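Local coordinates for protein ACDH-11, isoform b (Caenorhabditis elegans, PDB 4Y9L) that belongs to the acyl-CoA dehydrogenase family of flavoproteins and carries flavin-adenine dinucleotide in a four-chain assembly, at residues T399-L404 against L454-V459; I531-S536 against C563-I568. All coordinates share one frame; numbering follows the deposited sequence.

Contact 1 of 2, residues T399-L404 against L454-V459; sequences TPVLKL and LDVLRV. With FAD (flavin-adenine dinucleotide), chain D.
Three residues of one helix, Pro400, Val401 and Leu404, gather round a single methyl of the partner helix, Val456 CG2. The nearest is Val401, whose CG2 comes to 3.8 Å from Val456 CG2, the two valine side chains crossing at about a right angle. Leu404 adds its CD2 methyl at 4.0 Å from Val456 CG2; its CG stands between the backbone N and the carbonyl carbon (chi1 70°), a setting that goes with CD2 reaching the valine. The proline ring is the third neighbour, with Pro400 CB 4.2 Å from Val456 CG2. The same ring lies against a carboxylate, Pro400 CB being 4.0 Å from Asp455 OD2, a van der Waals contact rather than a polar one.

That carboxylate is buried and well compensated. Asp455 OD2 makes salt bridges with Arg396 and Arg316, a pairing that probably favours the charged form. Helix 399-404 is kinked where Pro400 offers no N-H to the preceding turn, and 399-404 is tied to its surroundings by Lys403, whose NZ bonds to the carbonyls of Thr442, Trp445 and Gly447. On another side of helix 454-459, Leu454 CD1 reaches 3.7 Å from N6A of the FAD adenine.

The segment axes run nearly antiparallel, at 165° and 9.2 Å apart at their closest approach. This side-by-side packing is consistent with the helical bundle that forms the C-terminal domain of acyl-CoA dehydrogenases.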
loop_
_atom_site.group_PDB
_atom_site.type_symbol
_atom_site.label_atom_id
_atom_site.label_comp_id
_atom_site.label_asym_id
_atom_site.label_seq_id
_atom_site.Cartn_x
_atom_site.Cartn_y
_atom_site.Cartn_z
ATOM N N THR B 399 -9.747 -40.860 8.679
ATOM C CA THR B 399 -9.028 -39.682 8.397
ATOM C C THR B 399 -9.616 -38.902 7.239
ATOM O O THR B 399 -9.854 -37.691 7.372
ATOM C CB THR B 399 -7.490 -39.852 8.391
ATOM O OG1 THR B 399 -7.025 -40.705 7.379
ATOM C CG2 THR B 399 -7.021 -40.457 9.695
ATOM N N PRO B 400 -9.866 -39.539 6.105
ATOM C CA PRO B 400 -10.489 -38.699 5.091
ATOM C C PRO B 400 -11.886 -38.210 5.482
ATOM O O PRO B 400 -12.261 -37.127 5.161
ATOM C CB PRO B 400 -10.559 -39.616 3.861
ATOM C CG PRO B 400 -10.402 -40.991 4.403
ATOM C CD PRO B 400 -9.460 -40.828 5.544
ATOM N N VAL B 401 -12.632 -39.033 6.166
ATOM C CA VAL B 401 -13.998 -38.729 6.541
ATOM C C VAL B 401 -13.989 -37.517 7.462
ATOM O O VAL B 401 -14.774 -36.593 7.273
ATOM C CB VAL B 401 -14.633 -39.939 7.251
ATOM C CG1 VAL B 401 -16.004 -39.590 7.868
ATOM C CG2 VAL B 401 -14.824 -41.058 6.262
ATOM N N LEU B 402 -13.058 -37.527 8.426
ATOM C CA LEU B 402 -12.889 -36.429 9.338
ATOM C C LEU B 402 -12.485 -35.129 8.678
ATOM O O LEU B 402 -13.049 -34.077 8.972
ATOM C CB LEU B 402 -11.894 -36.815 10.388
ATOM C CG LEU B 402 -11.491 -35.727 11.339
ATOM C CD1 LEU B 402 -12.639 -35.273 12.239
ATOM C CD2 LEU B 402 -10.312 -36.194 12.158
ATOM N N LYS B 403 -11.516 -35.178 7.791
ATOM C CA LYS B 403 -11.018 -33.966 7.185
ATOM C C LYS B 403 -12.203 -33.318 6.373
ATOM O O LYS B 403 -12.460 -32.119 6.471
ATOM C CB LYS B 403 -9.789 -34.306 6.289
ATOM C CG LYS B 403 -8.952 -33.193 5.683
ATOM C CD LYS B 403 -9.691 -32.305 4.719
ATOM C CE LYS B 403 -8.806 -31.527 3.761
ATOM N NZ LYS B 403 -9.567 -30.540 2.933
ATOM N N LEU B 404 -12.882 -34.109 5.552
ATOM C CA LEU B 404 -13.882 -33.563 4.690
ATOM C C LEU B 404 -15.131 -33.070 5.427
ATOM O O LEU B 404 -15.704 -32.125 5.026
ATOM C CB LEU B 404 -14.293 -34.568 3.565
ATOM C CG LEU B 404 -15.084 -35.827 3.845
ATOM C CD1 LEU B 404 -16.601 -35.558 3.840
ATOM C CD2 LEU B 404 -14.740 -36.923 2.812
ATOM N N LEU B 454 -14.401 -39.478 -2.554
ATOM C CA LEU B 454 -13.910 -40.614 -3.366
ATOM C C LEU B 454 -12.816 -41.427 -2.652
ATOM O O LEU B 454 -12.751 -42.643 -2.770
ATOM C CB LEU B 454 -13.300 -40.113 -4.654
ATOM C CG LEU B 454 -14.341 -39.470 -5.561
ATOM C CD1 LEU B 454 -13.623 -38.917 -6.778
ATOM C CD2 LEU B 454 -15.417 -40.484 -5.955
ATOM N N ASP B 455 -11.991 -40.752 -1.866
ATOM C CA ASP B 455 -10.952 -41.473 -1.167
ATOM C C ASP B 455 -11.625 -42.392 -0.198
ATOM O O ASP B 455 -11.202 -43.538 -0.071
ATOM C CB ASP B 455 -9.925 -40.585 -0.513
ATOM C CG ASP B 455 -8.743 -41.365 -0.000
ATOM O OD1 ASP B 455 -8.390 -42.430 -0.601
ATOM O OD2 ASP B 455 -8.142 -40.949 1.022
ATOM N N VAL B 456 -12.724 -41.945 0.400
ATOM C CA VAL B 456 -13.475 -42.797 1.274
ATOM C C VAL B 456 -13.973 -44.049 0.522
ATOM O O VAL B 456 -13.921 -45.148 1.064
ATOM C CB VAL B 456 -14.706 -42.085 1.837
ATOM C CG1 VAL B 456 -15.474 -43.020 2.769
ATOM C CG2 VAL B 456 -14.315 -40.846 2.546
ATOM N N LEU B 457 -14.464 -43.888 -0.704
ATOM C CA LEU B 457 -14.900 -45.044 -1.469
ATOM C C LEU B 457 -13.717 -45.910 -1.815
ATOM O O LEU B 457 -13.784 -47.098 -1.664
ATOM C CB LEU B 457 -15.681 -44.677 -2.753
ATOM C CG LEU B 457 -16.955 -43.870 -2.486
ATOM C CD1 LEU B 457 -17.598 -43.449 -3.800
ATOM C CD2 LEU B 457 -17.922 -44.622 -1.576
ATOM N N ARG B 458 -12.625 -45.318 -2.250
ATOM C CA ARG B 458 -11.419 -46.094 -2.527
ATOM C C ARG B 458 -10.923 -46.864 -1.252
ATOM O O ARG B 458 -10.420 -47.977 -1.374
ATOM C CB ARG B 458 -10.377 -45.170 -3.175
ATOM C CG ARG B 458 -9.004 -45.742 -3.474
ATOM C CD ARG B 458 -7.843 -44.896 -2.878
ATOM N NE ARG B 458 -7.171 -43.989 -3.851
ATOM C CZ ARG B 458 -7.166 -42.640 -3.846
ATOM N NH1 ARG B 458 -7.791 -41.927 -2.906
ATOM N NH2 ARG B 458 -6.504 -41.993 -4.808
ATOM N N VAL B 459 -11.114 -46.325 -0.042
ATOM C CA VAL B 459 -10.865 -47.094 1.189
ATOM C C VAL B 459 -11.752 -48.337 1.218
ATOM O O VAL B 459 -11.290 -49.432 1.550
ATOM C CB VAL B 459 -11.119 -46.279 2.466
ATOM C CG1 VAL B 459 -11.064 -47.141 3.705
ATOM C CG2 VAL B 459 -10.095 -45.201 2.598
HETATM P PA FAD D . -8.896 -29.133 -9.251
HETATM O O1A FAD D . -8.863 -30.621 -8.916
HETATM O O2A FAD D . -8.394 -28.508 -10.556
HETATM O O5B FAD D . -10.437 -28.757 -9.076
HETATM C C5B FAD D . -11.068 -29.203 -7.890
HETATM C C4B FAD D . -12.493 -29.436 -8.279
HETATM O O4B FAD D . -12.547 -30.536 -9.241
HETATM C C3B FAD D . -13.267 -29.785 -7.034
HETATM O O3B FAD D . -14.611 -29.335 -7.091
HETATM C C2B FAD D . -13.258 -31.285 -7.107
HETATM O O2B FAD D . -14.306 -31.818 -6.310
HETATM C C1B FAD D . -13.348 -31.553 -8.627
HETATM N N9A FAD D . -12.804 -32.886 -8.921
HETATM C C8A FAD D . -11.468 -33.156 -9.010
HETATM N N7A FAD D . -11.264 -34.482 -9.272
HETATM C C5A FAD D . -12.502 -35.036 -9.333
HETATM C C6A FAD D . -13.037 -36.383 -9.579
HETATM N N6A FAD D . -12.145 -37.393 -9.808
HETATM N N1A FAD D . -14.409 -36.550 -9.548
HETATM C C2A FAD D . -15.255 -35.548 -9.340
HETATM N N3A FAD D . -14.816 -34.307 -9.116
HETATM C C4A FAD D . -13.509 -33.994 -9.086
HETATM N N1 FAD D . -0.314 -27.755 -2.759
HETATM C C2 FAD D . 0.937 -28.188 -2.490
HETATM O O2 FAD D . 1.288 -29.236 -3.054
HETATM N N3 FAD D . 1.767 -27.577 -1.625
HETATM C C4 FAD D . 1.425 -26.459 -0.977
HETATM O O4 FAD D . 2.237 -25.893 -0.212
HETATM C C4X FAD D . 0.075 -25.894 -1.249
HETATM N N5 FAD D . -0.373 -24.767 -0.697
HETATM C C5X FAD D . -1.616 -24.337 -0.949
HETATM C C6 FAD D . -2.067 -23.169 -0.340
HETATM C C7 FAD D . -3.346 -22.656 -0.568
HETATM C C7M FAD D . -3.802 -21.408 0.104
HETATM C C8 FAD D . -4.244 -23.352 -1.477
HETATM C C8M FAD D . -5.628 -22.779 -1.727
HETATM C C9 FAD D . -3.808 -24.535 -2.105
HETATM C C9A FAD D . -2.537 -25.046 -1.875
HETATM N N10 FAD D . -2.091 -26.206 -2.459
HETATM C C10 FAD D . -0.787 -26.641 -2.182
HETATM C "C1'" FAD D . -2.869 -26.964 -3.461
HETATM C "C2'" FAD D . -4.108 -27.756 -3.069
HETATM O "O2'" FAD D . -3.745 -28.994 -2.456
HETATM C "C3'" FAD D . -4.928 -27.957 -4.349
HETATM O "O3'" FAD D . -5.668 -26.755 -4.627
HETATM C "C4'" FAD D . -5.875 -29.157 -4.276
HETATM O "O4'" FAD D . -5.051 -30.315 -4.530
HETATM C "C5'" FAD D . -7.030 -29.025 -5.296
HETATM O "O5'" FAD D . -6.407 -29.023 -6.594
HETATM P P FAD D . -6.676 -27.924 -7.743
HETATM O O1P FAD D . -6.500 -26.529 -7.132
HETATM O O2P FAD D . -5.818 -28.331 -8.925
HETATM O O3P FAD D . -8.213 -28.343 -8.004
#

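Contact 2 of 2, residues I531-S536 against C563-I568; sequences IARIYS and CEQPLI
Arg533 reaches from its helix to the backbone of the loop 563-568 and holds it by a carbonyl. Its NE donates to Leu567 O at 2.9 Å, a bent bond with an N-H...O angle of 131°, and the donor stands above the carbonyl plane. NH2 adds a weak bond to the same oxygen, so two N-H groups of one guanidinium converge on a single acceptor. The bend of the arginine chain at chi3 (-42°) turns the guanidinium back along its own helix, beside the loop, where NH2 also makes a weak hydrogen bond to Thr530 OG1. One guanidinium face receives Pro566 O, 3.5 Å from Arg533 NE and offset toward the rim.

Packing is tight beside these bonds. Leu567 sends its CD2 methyl to 3.5 Å from Arg533 O, while the same methyl lies 3.9 Å from Arg533 CB, set between helix backbone and arginine chain. Ile534 is a more distant neighbour of Leu567.

Toward the solvent side the fit is looser. Pro566 is exposed and its ring stays well back from the helix. Gln565 meets Arg533 through NE2, 4.0 Å from Arg533 CD, while its OE1 takes a hydrogen bond from Lys360. Glu564 turns to another chain, forming a salt bridge with Arg579 of the second subunit.

Arg533 and Leu567 thus join the loop after helix 552-563 to helix 524-545. Around them, helix 486-512 packs against Leu567 and Ile568, helix 466-478 against Ile534, and helix 389-419 against Ala532.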
loop_
_atom_site.group_PDB
_atom_site.type_symbol
_atom_site.label_atom_id
_atom_site.label_comp_id
_atom_site.label_asym_id
_atom_site.label_seq_id
_atom_site.Cartn_x
_atom_site.Cartn_y
_atom_site.Cartn_z
ATOM N N ILE B 531 -21.229 -41.835 7.272
ATOM C CA ILE B 531 -20.244 -42.450 8.126
ATOM C C ILE B 531 -19.841 -41.509 9.255
ATOM O O ILE B 531 -19.809 -41.893 10.423
ATOM C CB ILE B 531 -19.039 -42.808 7.294
ATOM C CG1 ILE B 531 -19.386 -43.991 6.383
ATOM C CG2 ILE B 531 -17.874 -43.224 8.193
ATOM C CD1 ILE B 531 -18.462 -44.143 5.214
ATOM N N ALA B 532 -19.521 -40.276 8.896
ATOM C CA ALA B 532 -19.157 -39.262 9.851
ATOM C C ALA B 532 -20.262 -39.055 10.872
ATOM O O ALA B 532 -20.014 -38.950 12.036
ATOM C CB ALA B 532 -18.892 -37.971 9.140
ATOM N N ARG B 533 -21.493 -39.028 10.453
ATOM C CA ARG B 533 -22.508 -38.756 11.431
ATOM C C ARG B 533 -22.755 -39.910 12.362
ATOM O O ARG B 533 -22.932 -39.746 13.562
ATOM C CB ARG B 533 -23.763 -38.287 10.736
ATOM C CG ARG B 533 -23.660 -36.813 10.438
ATOM C CD ARG B 533 -24.740 -36.277 9.516
ATOM N NE ARG B 533 -24.996 -37.225 8.386
ATOM C CZ ARG B 533 -25.315 -36.891 7.128
ATOM N NH1 ARG B 533 -25.430 -35.581 6.770
ATOM N NH2 ARG B 533 -25.518 -37.900 6.223
ATOM N N ILE B 534 -22.717 -41.099 11.813
ATOM C CA ILE B 534 -22.929 -42.281 12.586
ATOM C C ILE B 534 -21.827 -42.443 13.616
ATOM O O ILE B 534 -22.101 -42.695 14.791
ATOM C CB ILE B 534 -23.019 -43.494 11.643
ATOM C CG1 ILE B 534 -24.382 -43.515 10.980
ATOM C CG2 ILE B 534 -22.746 -44.809 12.363
ATOM C CD1 ILE B 534 -24.427 -44.435 9.801
ATOM N N TYR B 535 -20.595 -42.345 13.139
ATOM C CA TYR B 535 -19.428 -42.509 13.966
ATOM C C TYR B 535 -19.446 -41.403 15.069
ATOM O O TYR B 535 -19.301 -41.680 16.263
ATOM C CB TYR B 535 -18.195 -42.419 13.082
ATOM C CG TYR B 535 -16.950 -43.178 13.551
ATOM C CD1 TYR B 535 -16.674 -43.394 14.893
ATOM C CD2 TYR B 535 -15.994 -43.587 12.631
ATOM C CE1 TYR B 535 -15.514 -44.053 15.291
ATOM C CE2 TYR B 535 -14.854 -44.252 13.028
ATOM C CZ TYR B 535 -14.593 -44.480 14.360
ATOM O OH TYR B 535 -13.412 -45.177 14.737
ATOM N N SER B 536 -19.642 -40.169 14.654
ATOM C CA SER B 536 -19.651 -39.080 15.582
ATOM C C SER B 536 -20.776 -39.285 16.624
ATOM O O SER B 536 -20.587 -39.071 17.828
ATOM C CB SER B 536 -19.844 -37.747 14.849
ATOM O OG SER B 536 -18.741 -37.420 14.034
ATOM N N CYS B 563 -30.745 -37.586 16.972
ATOM C CA CYS B 563 -32.173 -37.690 16.678
ATOM C C CYS B 563 -32.829 -36.463 16.081
ATOM O O CYS B 563 -33.907 -36.601 15.511
ATOM C CB CYS B 563 -32.970 -38.014 17.954
ATOM S SG CYS B 563 -32.431 -39.478 18.862
ATOM N N GLU B 564 -32.223 -35.289 16.214
ATOM C CA GLU B 564 -32.801 -34.051 15.721
ATOM C C GLU B 564 -32.265 -33.663 14.350
ATOM O O GLU B 564 -32.612 -32.629 13.814
ATOM C CB GLU B 564 -32.602 -32.920 16.756
ATOM C CG GLU B 564 -33.613 -32.991 17.895
ATOM C CD GLU B 564 -33.485 -31.880 18.927
ATOM O OE1 GLU B 564 -32.604 -31.027 18.839
ATOM O OE2 GLU B 564 -34.299 -31.840 19.862
ATOM N N GLN B 565 -31.428 -34.500 13.758
ATOM C CA GLN B 565 -31.023 -34.293 12.360
ATOM C C GLN B 565 -30.769 -35.668 11.731
ATOM O O GLN B 565 -30.431 -36.591 12.452
ATOM C CB GLN B 565 -29.760 -33.425 12.298
ATOM C CG GLN B 565 -28.494 -34.220 12.124
ATOM C CD GLN B 565 -27.217 -33.403 12.260
ATOM O OE1 GLN B 565 -27.230 -32.146 11.995
ATOM N NE2 GLN B 565 -26.069 -34.108 12.655
ATOM N N PRO B 566 -30.873 -35.806 10.397
ATOM C CA PRO B 566 -30.675 -37.130 9.843
ATOM C C PRO B 566 -29.236 -37.610 9.917
ATOM O O PRO B 566 -28.306 -36.924 9.504
ATOM C CB PRO B 566 -31.084 -36.968 8.388
ATOM C CG PRO B 566 -32.016 -35.805 8.415
ATOM C CD PRO B 566 -31.371 -34.872 9.383
ATOM N N LEU B 567 -29.067 -38.788 10.468
ATOM C CA LEU B 567 -27.799 -39.428 10.483
ATOM C C LEU B 567 -27.485 -39.885 9.083
ATOM O O LEU B 567 -26.369 -39.735 8.617
ATOM C CB LEU B 567 -27.808 -40.588 11.467
ATOM C CG LEU B 567 -27.784 -40.120 12.920
ATOM C CD1 LEU B 567 -28.053 -41.303 13.829
ATOM C CD2 LEU B 567 -26.446 -39.527 13.324
ATOM N N ILE B 568 -28.452 -40.432 8.391
ATOM C CA ILE B 568 -28.215 -40.825 7.018
ATOM C C ILE B 568 -29.204 -40.044 6.163
ATOM O O ILE B 568 -30.345 -39.892 6.528
ATOM C CB ILE B 568 -28.328 -42.349 6.792
ATOM C CG1 ILE B 568 -28.225 -42.682 5.303
ATOM C CG2 ILE B 568 -29.634 -42.871 7.336
ATOM C CD1 ILE B 568 -28.012 -44.150 5.028
#

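Contact 1 packs against helix 524-545, which carries one segment of contact 2, and the centres of the two contacts are 16 Å apart. Val401 of contact 1 presses CG1 to 3.5 Å from Ala532 CB of contact 2, and Val456 CG1 lies 4.0 Å from Ile531 CD1. Contact 1 is the deeper, its centre about 13 Å from the centre of the chain against about 21 Å for contact 2, and it borders the FAD adenine through Leu454. Both reach the second subunit: Leu454 packs on Leu353 of that subunit, and Glu564 pairs with its Arg579. Where the contacts meet, apolar side chains from well-separated parts of the sequence pack directly against each other.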